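Local structure of adenosine kinase (Trypanosoma brucei brucei, 4N09) at residues 41-46 against 138-143; 75-80 against 326-331; 224-229 against 267-272. The protein probably catalyses the magnesium-dependent transfer of a phosphate group from ATP to adenosine, giving AMP and ADP in purine salvage. All coordinates share one frame; numbering follows the deposited sequence.

Interaction 1: residues 41-46 against 138-143; sequences ILLSER and VADLGA. With ADN (adenosine), chain E.
Leu42 and Ala139 sit side by side on neighbouring parallel strands, held by two backbone bonds that bracket Leu42: Ala139 N gives to Ile41 O at 3.0 Å, and Leu43 N gives to Ala139 O at 2.9 Å, nearly straight at 174°. Here the contact is close-knit. Ala139 is buried, and its CB lies 3.5 Å from N7 of the adenosine base. With CG placed beside its backbone N (chi1 -64°), Leu42 sends CD2 to within 3.9 Å of Leu141 CD1, and the same methyl approaches adenosine N6 at 3.6 Å. Leu43 belongs to this tight part too: its CD1 lies 3.7 Å from Val138 CG1, and CD2 rests beside the Asp140 carboxylate. Strand 40-42 is the outermost strand on one side of the five-stranded sheet that, as in other PfkB kinases, forms the lid over the substrate. The fit is looser where Ile41 stands alongside Val138, CG1 meeting CG2 at 4.1 Å, and 44-46 leave the strand pair for solvent. No side-chain hydrogen bond or salt bridge links the two segments; the side chains meet mainly through apolar contact. The lid edge thus offers the purine shape and apolar surface at N6 and N7, while polar recognition of the nucleoside falls to residues such as Asn16, Asp20 and Asp302.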
loop_
_atom_site.group_PDB
_atom_site.type_symbol
_atom_site.label_atom_id
_atom_site.label_comp_id
_atom_site.label_asym_id
_atom_site.label_seq_id
_atom_site.Cartn_x
_atom_site.Cartn_y
_atom_site.Cartn_z
ATOM N N ILE A 41 -0.022 -13.604 -2.589
ATOM C CA ILE A 41 -0.993 -14.107 -3.581
ATOM C C ILE A 41 -2.387 -13.959 -3.029
ATOM O O ILE A 41 -2.572 -13.600 -1.864
ATOM C CB ILE A 41 -0.780 -15.599 -3.916
ATOM C CG1 ILE A 41 -0.923 -16.455 -2.660
ATOM C CG2 ILE A 41 0.591 -15.819 -4.533
ATOM C CD1 ILE A 41 -1.094 -17.925 -2.949
ATOM N N LEU A 42 -3.368 -14.222 -3.876
ATOM C CA LEU A 42 -4.738 -14.328 -3.432
ATOM C C LEU A 42 -5.017 -15.798 -3.122
ATOM O O LEU A 42 -4.536 -16.695 -3.828
ATOM C CB LEU A 42 -5.689 -13.812 -4.516
ATOM C CG LEU A 42 -5.599 -12.333 -4.900
ATOM C CD1 LEU A 42 -6.608 -12.020 -6.002
ATOM C CD2 LEU A 42 -5.865 -11.395 -3.716
ATOM N N LEU A 43 -5.809 -16.042 -2.080
ATOM C CA LEU A 43 -6.227 -17.407 -1.743
ATOM C C LEU A 43 -6.814 -18.111 -2.948
ATOM O O LEU A 43 -7.708 -17.581 -3.596
ATOM C CB LEU A 43 -7.281 -17.402 -0.648
ATOM C CG LEU A 43 -7.686 -18.794 -0.133
ATOM C CD1 LEU A 43 -6.516 -19.459 0.574
ATOM C CD2 LEU A 43 -8.877 -18.724 0.814
ATOM N N SER A 44 -6.310 -19.305 -3.236
ATOM C CA SER A 44 -6.870 -20.145 -4.295
ATOM C C SER A 44 -7.215 -21.530 -3.725
ATOM O O SER A 44 -7.035 -21.770 -2.529
ATOM C CB SER A 44 -5.876 -20.272 -5.460
ATOM O OG SER A 44 -4.821 -21.162 -5.148
ATOM N N GLU A 45 -7.709 -22.431 -4.583
ATOM C CA GLU A 45 -7.972 -23.823 -4.194
ATOM C C GLU A 45 -6.715 -24.431 -3.574
ATOM O O GLU A 45 -6.766 -25.037 -2.505
ATOM C CB GLU A 45 -8.436 -24.663 -5.404
ATOM N N ARG A 46 -5.590 -24.254 -4.253
ATOM C CA ARG A 46 -4.332 -24.862 -3.858
ATOM C C ARG A 46 -3.984 -24.641 -2.383
ATOM O O ARG A 46 -3.133 -25.329 -1.833
ATOM C CB ARG A 46 -3.235 -24.298 -4.751
ATOM C CG ARG A 46 -1.812 -24.751 -4.443
ATOM C CD ARG A 46 -1.619 -26.247 -4.661
ATOM N NE ARG A 46 -0.354 -26.730 -4.118
ATOM C CZ ARG A 46 -0.182 -27.167 -2.872
ATOM N NH1 ARG A 46 -1.188 -27.173 -2.025
ATOM N NH2 ARG A 46 1.020 -27.570 -2.455
ATOM N N VAL A 138 -1.033 -14.677 2.149
ATOM C CA VAL A 138 -2.131 -15.253 1.386
ATOM C C VAL A 138 -3.406 -14.522 1.754
ATOM O O VAL A 138 -3.876 -14.623 2.883
ATOM C CB VAL A 138 -2.284 -16.764 1.656
ATOM C CG1 VAL A 138 -3.453 -17.337 0.878
ATOM C CG2 VAL A 138 -1.003 -17.499 1.276
ATOM N N ALA A 139 -3.943 -13.759 0.802
ATOM C CA ALA A 139 -5.010 -12.811 1.115
ATOM C C ALA A 139 -6.337 -13.378 0.724
ATOM O O ALA A 139 -6.520 -13.826 -0.408
ATOM C CB ALA A 139 -4.785 -11.492 0.413
ATOM N N ASP A 140 -7.242 -13.411 1.695
ATOM C CA ASP A 140 -8.604 -13.833 1.467
ATOM C C ASP A 140 -9.493 -12.605 1.658
ATOM O O ASP A 140 -9.925 -12.302 2.764
ATOM C CB ASP A 140 -8.992 -14.961 2.428
ATOM C CG ASP A 140 -10.441 -15.416 2.255
ATOM O OD1 ASP A 140 -11.112 -14.977 1.282
ATOM O OD2 ASP A 140 -10.899 -16.218 3.093
ATOM N N LEU A 141 -9.787 -11.933 0.543
ATOM C CA LEU A 141 -10.458 -10.641 0.560
ATOM C C LEU A 141 -11.821 -10.645 1.225
ATOM O O LEU A 141 -12.181 -9.681 1.893
ATOM C CB LEU A 141 -10.575 -10.112 -0.857
ATOM C CG LEU A 141 -9.445 -9.234 -1.378
ATOM C CD1 LEU A 141 -8.072 -9.720 -0.987
ATOM C CD2 LEU A 141 -9.537 -9.064 -2.882
ATOM N N GLY A 142 -12.600 -11.710 1.044
ATOM C CA GLY A 142 -13.956 -11.722 1.580
ATOM C C GLY A 142 -14.745 -10.456 1.238
ATOM O O GLY A 142 -14.956 -10.143 0.057
ATOM N N ALA A 143 -15.145 -9.714 2.272
ATOM C CA ALA A 143 -15.955 -8.488 2.128
ATOM C C ALA A 143 -15.314 -7.398 1.293
ATOM O O ALA A 143 -16.005 -6.637 0.611
ATOM C CB ALA A 143 -16.237 -7.913 3.493
HETATM O "O5'" ADN E . 2.383 -5.080 3.202
HETATM C "C5'" ADN E . 1.846 -6.278 3.762
HETATM C "C4'" ADN E . 0.350 -6.148 3.894
HETATM O "O4'" ADN E . -0.234 -6.571 2.677
HETATM C "C3'" ADN E . -0.279 -7.029 4.939
HETATM O "O3'" ADN E . -0.579 -6.153 6.012
HETATM C "C2'" ADN E . -1.534 -7.604 4.289
HETATM O "O2'" ADN E . -2.776 -7.460 5.034
HETATM C "C1'" ADN E . -1.593 -6.821 2.996
HETATM N N9 ADN E . -2.131 -7.492 1.818
HETATM C C8 ADN E . -1.647 -8.617 1.268
HETATM N N7 ADN E . -2.318 -8.974 0.147
HETATM C C5 ADN E . -3.238 -8.007 0.011
HETATM C C6 ADN E . -4.286 -7.762 -0.956
HETATM N N6 ADN E . -4.455 -8.602 -1.980
HETATM N N1 ADN E . -5.018 -6.661 -0.756
HETATM C C2 ADN E . -4.818 -5.804 0.278
HETATM N N3 ADN E . -3.876 -5.971 1.206
HETATM C C4 ADN E . -3.094 -7.028 1.093
#

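Interaction 2: residues 75-80 against 326-331. With ADP (adenosine-5'-diphosphate), chain F.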
loop_
_atom_site.group_PDB
_atom_site.type_symbol
_atom_site.label_atom_id
_atom_site.label_comp_id
_atom_site.label_asym_id
_atom_site.label_seq_id
_atom_site.Cartn_x
_atom_site.Cartn_y
_atom_site.Cartn_z
ATOM N N ALA A 75 1.101 7.207 7.796
ATOM C CA ALA A 75 0.999 8.620 7.491
ATOM C C ALA A 75 0.411 9.378 8.666
ATOM O O ALA A 75 0.900 10.431 9.031
ATOM C CB ALA A 75 0.169 8.829 6.233
ATOM N N GLN A 76 -0.635 8.838 9.267
ATOM C CA GLN A 76 -1.311 9.522 10.384
ATOM C C GLN A 76 -0.384 9.605 11.581
ATOM O O GLN A 76 -0.257 10.640 12.226
ATOM C CB GLN A 76 -2.594 8.788 10.719
ATOM C CG GLN A 76 -3.509 9.499 11.702
ATOM C CD GLN A 76 -4.083 10.797 11.174
ATOM O OE1 GLN A 76 -4.943 10.816 10.288
ATOM N NE2 GLN A 76 -3.620 11.900 11.739
ATOM N N TRP A 77 0.364 8.544 11.812
ATOM C CA TRP A 77 1.416 8.562 12.857
ATOM C C TRP A 77 2.429 9.719 12.709
ATOM O O TRP A 77 2.960 10.234 13.694
ATOM C CB TRP A 77 2.163 7.231 12.850
ATOM C CG TRP A 77 3.242 7.167 13.877
ATOM C CD1 TRP A 77 3.087 7.053 15.233
ATOM C CD2 TRP A 77 4.651 7.234 13.643
ATOM N NE1 TRP A 77 4.317 7.060 15.868
ATOM C CE2 TRP A 77 5.292 7.169 14.908
ATOM C CE3 TRP A 77 5.431 7.351 12.492
ATOM C CZ2 TRP A 77 6.668 7.189 15.044
ATOM C CZ3 TRP A 77 6.812 7.394 12.631
ATOM C CH2 TRP A 77 7.412 7.305 13.890
ATOM N N MET A 78 2.702 10.123 11.478
ATOM C CA MET A 78 3.600 11.254 11.228
ATOM C C MET A 78 2.915 12.613 11.377
ATOM O O MET A 78 3.568 13.635 11.268
ATOM C CB MET A 78 4.172 11.159 9.826
ATOM C CG MET A 78 5.152 10.030 9.613
ATOM S SD MET A 78 6.725 10.301 10.425
ATOM C CE MET A 78 7.433 11.753 9.627
ATOM N N GLN A 79 1.616 12.624 11.602
ATOM C CA GLN A 79 0.891 13.866 11.737
ATOM C C GLN A 79 -0.121 13.734 12.870
ATOM O O GLN A 79 -1.333 13.876 12.672
ATOM C CB GLN A 79 0.129 14.157 10.432
ATOM C CG GLN A 79 0.979 14.273 9.171
ATOM C CD GLN A 79 1.876 15.496 9.161
ATOM O OE1 GLN A 79 1.731 16.403 10.000
ATOM N NE2 GLN A 79 2.831 15.523 8.215
ATOM N N GLN A 80 0.367 13.460 14.063
ATOM C CA GLN A 80 -0.539 13.142 15.185
ATOM C C GLN A 80 -1.375 14.317 15.695
ATOM O O GLN A 80 -2.436 14.126 16.288
ATOM C CB GLN A 80 0.244 12.501 16.321
ATOM C CG GLN A 80 0.606 11.067 15.995
ATOM C CD GLN A 80 1.485 10.465 17.061
ATOM O OE1 GLN A 80 1.173 10.565 18.236
ATOM N NE2 GLN A 80 2.595 9.861 16.660
ATOM N N HIS A 326 12.065 6.617 3.830
ATOM C CA HIS A 326 13.128 5.810 4.379
ATOM C C HIS A 326 13.076 5.814 5.875
ATOM O O HIS A 326 13.318 4.787 6.510
ATOM C CB HIS A 326 14.489 6.313 3.911
ATOM C CG HIS A 326 14.715 6.133 2.439
ATOM N ND1 HIS A 326 15.709 6.789 1.750
ATOM C CD2 HIS A 326 14.064 5.376 1.526
ATOM C CE1 HIS A 326 15.676 6.423 0.478
ATOM N NE2 HIS A 326 14.674 5.579 0.313
ATOM N N TYR A 327 12.801 6.972 6.461
ATOM C CA TYR A 327 12.752 7.062 7.903
ATOM C C TYR A 327 11.633 6.186 8.442
ATOM O O TYR A 327 11.841 5.439 9.389
ATOM C CB TYR A 327 12.598 8.511 8.389
ATOM C CG TYR A 327 12.172 8.553 9.823
ATOM C CD1 TYR A 327 13.111 8.408 10.851
ATOM C CD2 TYR A 327 10.842 8.681 10.165
ATOM C CE1 TYR A 327 12.725 8.430 12.169
ATOM C CE2 TYR A 327 10.439 8.709 11.483
ATOM C CZ TYR A 327 11.378 8.580 12.487
ATOM O OH TYR A 327 10.973 8.558 13.822
ATOM N N THR A 328 10.456 6.252 7.851
ATOM C CA THR A 328 9.354 5.470 8.414
ATOM C C THR A 328 9.567 3.995 8.231
ATOM O O THR A 328 9.214 3.203 9.115
ATOM C CB THR A 328 7.964 5.853 7.853
ATOM O OG1 THR A 328 7.965 5.787 6.427
ATOM C CG2 THR A 328 7.611 7.239 8.298
ATOM N N ALA A 329 10.074 3.609 7.061
ATOM C CA ALA A 329 10.272 2.196 6.753
ATOM C C ALA A 329 11.291 1.609 7.682
ATOM O O ALA A 329 11.119 0.491 8.148
ATOM C CB ALA A 329 10.718 2.015 5.328
ATOM N N GLN A 330 12.317 2.387 7.994
ATOM C CA GLN A 330 13.348 1.927 8.898
ATOM C C GLN A 330 12.888 1.862 10.365
ATOM O O GLN A 330 13.402 1.071 11.137
ATOM C CB GLN A 330 14.626 2.750 8.731
ATOM C CG GLN A 330 15.310 2.424 7.416
ATOM C CD GLN A 330 16.712 2.965 7.320
ATOM O OE1 GLN A 330 17.096 3.874 8.042
ATOM N NE2 GLN A 330 17.482 2.419 6.414
ATOM N N GLU A 331 11.910 2.638 10.768
ATOM C CA GLU A 331 11.322 2.419 12.099
ATOM C C GLU A 331 10.556 1.099 12.195
ATOM O O GLU A 331 10.697 0.376 13.172
ATOM C CB GLU A 331 10.412 3.583 12.495
ATOM C CG GLU A 331 11.197 4.871 12.793
ATOM C CD GLU A 331 11.830 4.944 14.218
ATOM O OE1 GLU A 331 12.229 6.044 14.723
ATOM O OE2 GLU A 331 11.949 3.884 14.865
HETATM P PB ADP F . 8.997 -3.782 0.058
HETATM O O1B ADP F . 7.951 -3.382 -0.997
HETATM O O2B ADP F . 8.486 -3.915 1.493
HETATM O O3B ADP F . 9.902 -4.952 -0.305
HETATM P PA ADP F . 11.535 -2.459 0.045
HETATM O O1A ADP F . 11.947 -3.824 0.598
HETATM O O2A ADP F . 12.126 -1.928 -1.262
HETATM O O3A ADP F . 9.927 -2.449 -0.017
HETATM O "O5'" ADP F . 11.870 -1.388 1.207
HETATM C "C5'" ADP F . 11.188 -0.165 1.359
HETATM C "C4'" ADP F . 12.136 0.692 2.122
HETATM O "O4'" ADP F . 12.303 0.126 3.411
HETATM C "C3'" ADP F . 13.519 0.775 1.483
HETATM O "O3'" ADP F . 13.596 1.790 0.473
HETATM C "C2'" ADP F . 14.353 1.050 2.706
HETATM O "O2'" ADP F . 14.260 2.407 3.039
HETATM C "C1'" ADP F . 13.658 0.304 3.819
HETATM N N9 ADP F . 14.297 -1.032 4.017
HETATM C C8 ADP F . 13.802 -2.189 3.551
HETATM N N7 ADP F . 14.608 -3.205 3.902
HETATM C C5 ADP F . 15.626 -2.708 4.606
HETATM C C6 ADP F . 16.812 -3.255 5.273
HETATM N N6 ADP F . 17.039 -4.581 5.245
HETATM N N1 ADP F . 17.658 -2.404 5.898
HETATM C C2 ADP F . 17.426 -1.087 5.931
HETATM N N3 ADP F . 16.348 -0.553 5.351
HETATM C C4 ADP F . 15.428 -1.285 4.683
#
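Met78, on the segment 75-80, reaches toward Tyr327 and Thr328 on helix 318-333. Its CB is still well short of the other helix. The next atom, CG, lies beside the backbone N (chi1 -69°) and comes within 3.9 Å of Thr328 CG2. A bend at chi2 then keeps SD by the same methyl, at 3.8 Å, and also brings it to the rim of Tyr327: the sulfur is 5.4 Å from the ring centroid and 78° off the ring normal, a Met-aromatic contact made at the edge. The terminal CE, past a bend at chi3, lies 4.6 Å from Tyr327 CD2, beyond close contact. Trp77 supplies the other half of the packing. It crosses Tyr327 at about a right angle, with CZ3 4.0 Å from Tyr327 CE2, and Tyr327 OH stands at the indole edge, near the ring plane. These helices belong to the PfkB kinase fold, and helix 318-333 has two working sides: Tyr327 and Thr328 pack on 75-80, while His326, Ala329 and Gln330 line the ADP pocket, His326 CD2 being 3.3 Å from the ribose O2'. The polar ends look to other partners, Tyr327 OH to Ser345 N, Trp77 NE1 to Pro341 O and Thr328 OG1 to Ala303 O. Stacking on Phe340 and Phe346 ties Trp77 and Tyr327, respectively, to the C-terminal tail. Within 75-80, Gln80 NE2 donates 3.0 Å to Trp77 O, in the carbonyl plane and on a lone pair.

Interaction 3: residues 224-229 against 267-272; sequences ANRHEA and TRDIES. With ADP (adenosine-5'-diphosphate), chain F; EDO (1,2-ethanediol), chain G.
A strand-to-strand bond and a forked salt bridge join Ala224 and Arg226 to the hairpin at 267-272, where parallel strands 221-225 and 263-268 of the central nine-stranded sheet end beside ADP. The strand part is the bond from Thr267 N to Ala224 O, 2.8 Å long and in the carbonyl plane. The fork is made by a single nitrogen: Arg226 NH2 donates to Asp269 OD1 at 2.9 Å, almost straight at 170° and in the guanidinium plane, and to Glu271 OE2 at 3.0 Å, tilted 16° from it. Both acidic oxygens are met from above their carboxylate planes, and Arg268 CB lies over one face of the guanidinium, toward its rim. Arg226 gets there with CG anti to the backbone N (chi1 -164°) and a bend at chi3. Its two acceptors are the second and fourth residues of a type II' turn, Arg268 to Glu271, which links strands 263-268 and 271-277. Asn225 through Glu228 match the Asn-x-x-Glu sequence known from PfkB kinases, and here the pair forms a capping box: Glu228 N gives to Asn225 OD1, nearly along its C=O axis, and Asn225 N gives to Glu228 OE1. With OD1 so occupied, the Asn225 amide is oriented to point ND2 at the ADP beta-phosphate, 3.1 Å from O1B. Across the contact, the alpha-phosphate oxygen O2A accepts from Thr267 OG1 at 2.8 Å and from Asp269 N at 3.0 Å. Asp269 OD2, meanwhile, takes the Ile270 N-H, which steadies the carboxylate held by Arg226.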
loop_
_atom_site.group_PDB
_atom_site.type_symbol
_atom_site.label_atom_id
_atom_site.label_comp_id
_atom_site.label_asym_id
_atom_site.label_seq_id
_atom_site.Cartn_x
_atom_site.Cartn_y
_atom_site.Cartn_z
ATOM N N ALA A 224 6.817 1.553 -6.630
ATOM C CA ALA A 224 6.994 0.125 -6.567
ATOM C C ALA A 224 8.316 -0.244 -5.977
ATOM O O ALA A 224 9.146 0.612 -5.759
ATOM C CB ALA A 224 6.889 -0.474 -7.962
ATOM N N ASN A 225 8.514 -1.533 -5.740
ATOM C CA ASN A 225 9.843 -2.066 -5.381
ATOM C C ASN A 225 10.566 -2.699 -6.580
ATOM O O ASN A 225 10.043 -2.732 -7.699
ATOM C CB ASN A 225 9.736 -3.063 -4.225
ATOM C CG ASN A 225 9.013 -4.330 -4.622
ATOM O OD1 ASN A 225 9.048 -4.759 -5.775
ATOM N ND2 ASN A 225 8.380 -4.946 -3.671
ATOM N N ARG A 226 11.791 -3.167 -6.332
ATOM C CA ARG A 226 12.671 -3.780 -7.344
ATOM C C ARG A 226 11.994 -4.918 -8.136
ATOM O O ARG A 226 11.959 -4.883 -9.357
ATOM C CB ARG A 226 13.875 -4.311 -6.611
ATOM C CG ARG A 226 15.078 -4.655 -7.449
ATOM C CD ARG A 226 15.896 -5.744 -6.740
ATOM N NE ARG A 226 16.374 -5.354 -5.413
ATOM C CZ ARG A 226 17.494 -4.675 -5.172
ATOM N NH1 ARG A 226 18.298 -4.268 -6.165
ATOM N NH2 ARG A 226 17.810 -4.386 -3.913
ATOM N N HIS A 227 11.384 -5.872 -7.446
ATOM C CA HIS A 227 10.786 -7.014 -8.114
ATOM C C HIS A 227 9.600 -6.600 -8.978
ATOM O O HIS A 227 9.465 -7.031 -10.118
ATOM C CB HIS A 227 10.388 -8.088 -7.088
ATOM C CG HIS A 227 11.489 -8.419 -6.120
ATOM N ND1 HIS A 227 12.456 -9.368 -6.373
ATOM C CD2 HIS A 227 11.816 -7.863 -4.925
ATOM C CE1 HIS A 227 13.318 -9.397 -5.372
ATOM N NE2 HIS A 227 12.953 -8.493 -4.480
ATOM N N GLU A 228 8.766 -5.731 -8.449
ATOM C CA GLU A 228 7.604 -5.237 -9.170
ATOM C C GLU A 228 8.012 -4.465 -10.412
ATOM O O GLU A 228 7.327 -4.494 -11.433
ATOM C CB GLU A 228 6.750 -4.355 -8.244
ATOM C CG GLU A 228 6.085 -5.142 -7.117
ATOM C CD GLU A 228 5.774 -4.337 -5.837
ATOM O OE1 GLU A 228 5.970 -3.095 -5.800
ATOM O OE2 GLU A 228 5.340 -4.981 -4.853
ATOM N N ALA A 229 9.139 -3.779 -10.334
ATOM C CA ALA A 229 9.630 -3.046 -11.489
ATOM C C ALA A 229 10.042 -3.982 -12.605
ATOM O O ALA A 229 9.710 -3.726 -13.750
ATOM C CB ALA A 229 10.786 -2.138 -11.108
ATOM N N THR A 267 11.679 1.574 -4.928
ATOM C CA THR A 267 12.532 1.263 -3.802
ATOM C C THR A 267 13.349 0.001 -4.093
ATOM O O THR A 267 13.039 -0.738 -5.022
ATOM C CB THR A 267 11.733 1.061 -2.512
ATOM O OG1 THR A 267 10.754 0.034 -2.700
ATOM C CG2 THR A 267 11.061 2.351 -2.114
ATOM N N ARG A 268 14.401 -0.214 -3.304
ATOM C CA ARG A 268 15.346 -1.301 -3.536
ATOM C C ARG A 268 15.959 -1.769 -2.243
ATOM O O ARG A 268 17.168 -1.898 -2.134
ATOM C CB ARG A 268 16.465 -0.823 -4.457
ATOM C CG ARG A 268 15.974 -0.430 -5.843
ATOM C CD ARG A 268 17.103 -0.391 -6.847
ATOM N NE ARG A 268 17.972 0.747 -6.629
ATOM C CZ ARG A 268 18.976 1.083 -7.425
ATOM N NH1 ARG A 268 19.249 0.350 -8.485
ATOM N NH2 ARG A 268 19.701 2.165 -7.161
ATOM N N ASP A 269 15.120 -1.996 -1.251
ATOM C CA ASP A 269 15.564 -2.411 0.082
ATOM C C ASP A 269 16.839 -1.668 0.541
ATOM O O ASP A 269 16.775 -0.471 0.763
ATOM C CB ASP A 269 15.633 -3.958 0.238
ATOM C CG ASP A 269 16.453 -4.653 -0.851
ATOM O OD1 ASP A 269 15.870 -5.029 -1.915
ATOM O OD2 ASP A 269 17.683 -4.835 -0.626
ATOM N N ILE A 270 17.965 -2.375 0.665
ATOM C CA ILE A 270 19.199 -1.820 1.227
ATOM C C ILE A 270 19.773 -0.751 0.298
ATOM O O ILE A 270 20.467 0.142 0.759
ATOM C CB ILE A 270 20.268 -2.946 1.490
ATOM C CG1 ILE A 270 20.019 -3.663 2.831
ATOM C CG2 ILE A 270 21.700 -2.435 1.480
ATOM C CD1 ILE A 270 21.066 -4.718 3.207
ATOM N N GLU A 271 19.516 -0.860 -1.004
ATOM C CA GLU A 271 20.091 0.046 -1.990
ATOM C C GLU A 271 19.245 1.270 -2.225
ATOM O O GLU A 271 18.068 1.328 -1.866
ATOM C CB GLU A 271 20.253 -0.674 -3.322
ATOM C CG GLU A 271 21.535 -1.477 -3.456
ATOM C CD GLU A 271 21.311 -2.732 -4.267
ATOM O OE1 GLU A 271 21.686 -2.822 -5.463
ATOM O OE2 GLU A 271 20.696 -3.635 -3.696
ATOM N N SER A 272 19.830 2.236 -2.902
ATOM C CA SER A 272 19.194 3.519 -3.118
ATOM C C SER A 272 17.876 3.447 -3.840
ATOM O O SER A 272 17.659 2.578 -4.663
ATOM C CB SER A 272 20.095 4.369 -3.967
ATOM O OG SER A 272 21.216 4.794 -3.219
HETATM P PB ADP F . 8.997 -3.782 0.058
HETATM O O1B ADP F . 7.951 -3.382 -0.997
HETATM O O2B ADP F . 8.486 -3.915 1.493
HETATM O O3B ADP F . 9.902 -4.952 -0.305
HETATM P PA ADP F . 11.535 -2.459 0.045
HETATM O O1A ADP F . 11.947 -3.824 0.598
HETATM O O2A ADP F . 12.126 -1.928 -1.262
HETATM O O3A ADP F . 9.927 -2.449 -0.017
HETATM O "O5'" ADP F . 11.870 -1.388 1.207
HETATM C "C5'" ADP F . 11.188 -0.165 1.359
HETATM C "C4'" ADP F . 12.136 0.692 2.122
HETATM O "O4'" ADP F . 12.303 0.126 3.411
HETATM C "C3'" ADP F . 13.519 0.775 1.483
HETATM O "O3'" ADP F . 13.596 1.790 0.473
HETATM C "C2'" ADP F . 14.353 1.050 2.706
HETATM O "O2'" ADP F . 14.260 2.407 3.039
HETATM C "C1'" ADP F . 13.658 0.304 3.819
HETATM N N9 ADP F . 14.297 -1.032 4.017
HETATM C C8 ADP F . 13.802 -2.189 3.551
HETATM N N7 ADP F . 14.608 -3.205 3.902
HETATM C C5 ADP F . 15.626 -2.708 4.606
HETATM C C6 ADP F . 16.812 -3.255 5.273
HETATM N N6 ADP F . 17.039 -4.581 5.245
HETATM N N1 ADP F . 17.658 -2.404 5.898
HETATM C C2 ADP F . 17.426 -1.087 5.931
HETATM N N3 ADP F . 16.348 -0.553 5.351
HETATM C C4 ADP F . 15.428 -1.285 4.683
HETATM C C1 EDO G . 6.458 0.309 -2.034
HETATM O O1 EDO G . 7.898 0.133 -2.093
HETATM C C2 EDO G . 5.737 -1.025 -2.306
HETATM O O2 EDO G . 5.540 -1.306 -3.720
#

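How the interactions relate
The three contacts border the two ligand sites of the kinase. Interactions 2 and 3 both border ADP: their centres are about 19 Å apart, but their nearest atoms about 5 Å, with 326-331 along the adenosine half of the nucleotide and 224-229 with 267-272 mainly at its phosphates. Interaction 1 lines the adenosine site, its centre about 25 Å from that of interaction 3 and about 29 Å from that of interaction 2, which lies across the centre of the chain. The Asn225 side chain comes about 9 Å from bound adenosine; on the interaction 2 side, the Thr328 side chain lies about 9 Å from that of Asp302, the predicted proton acceptor.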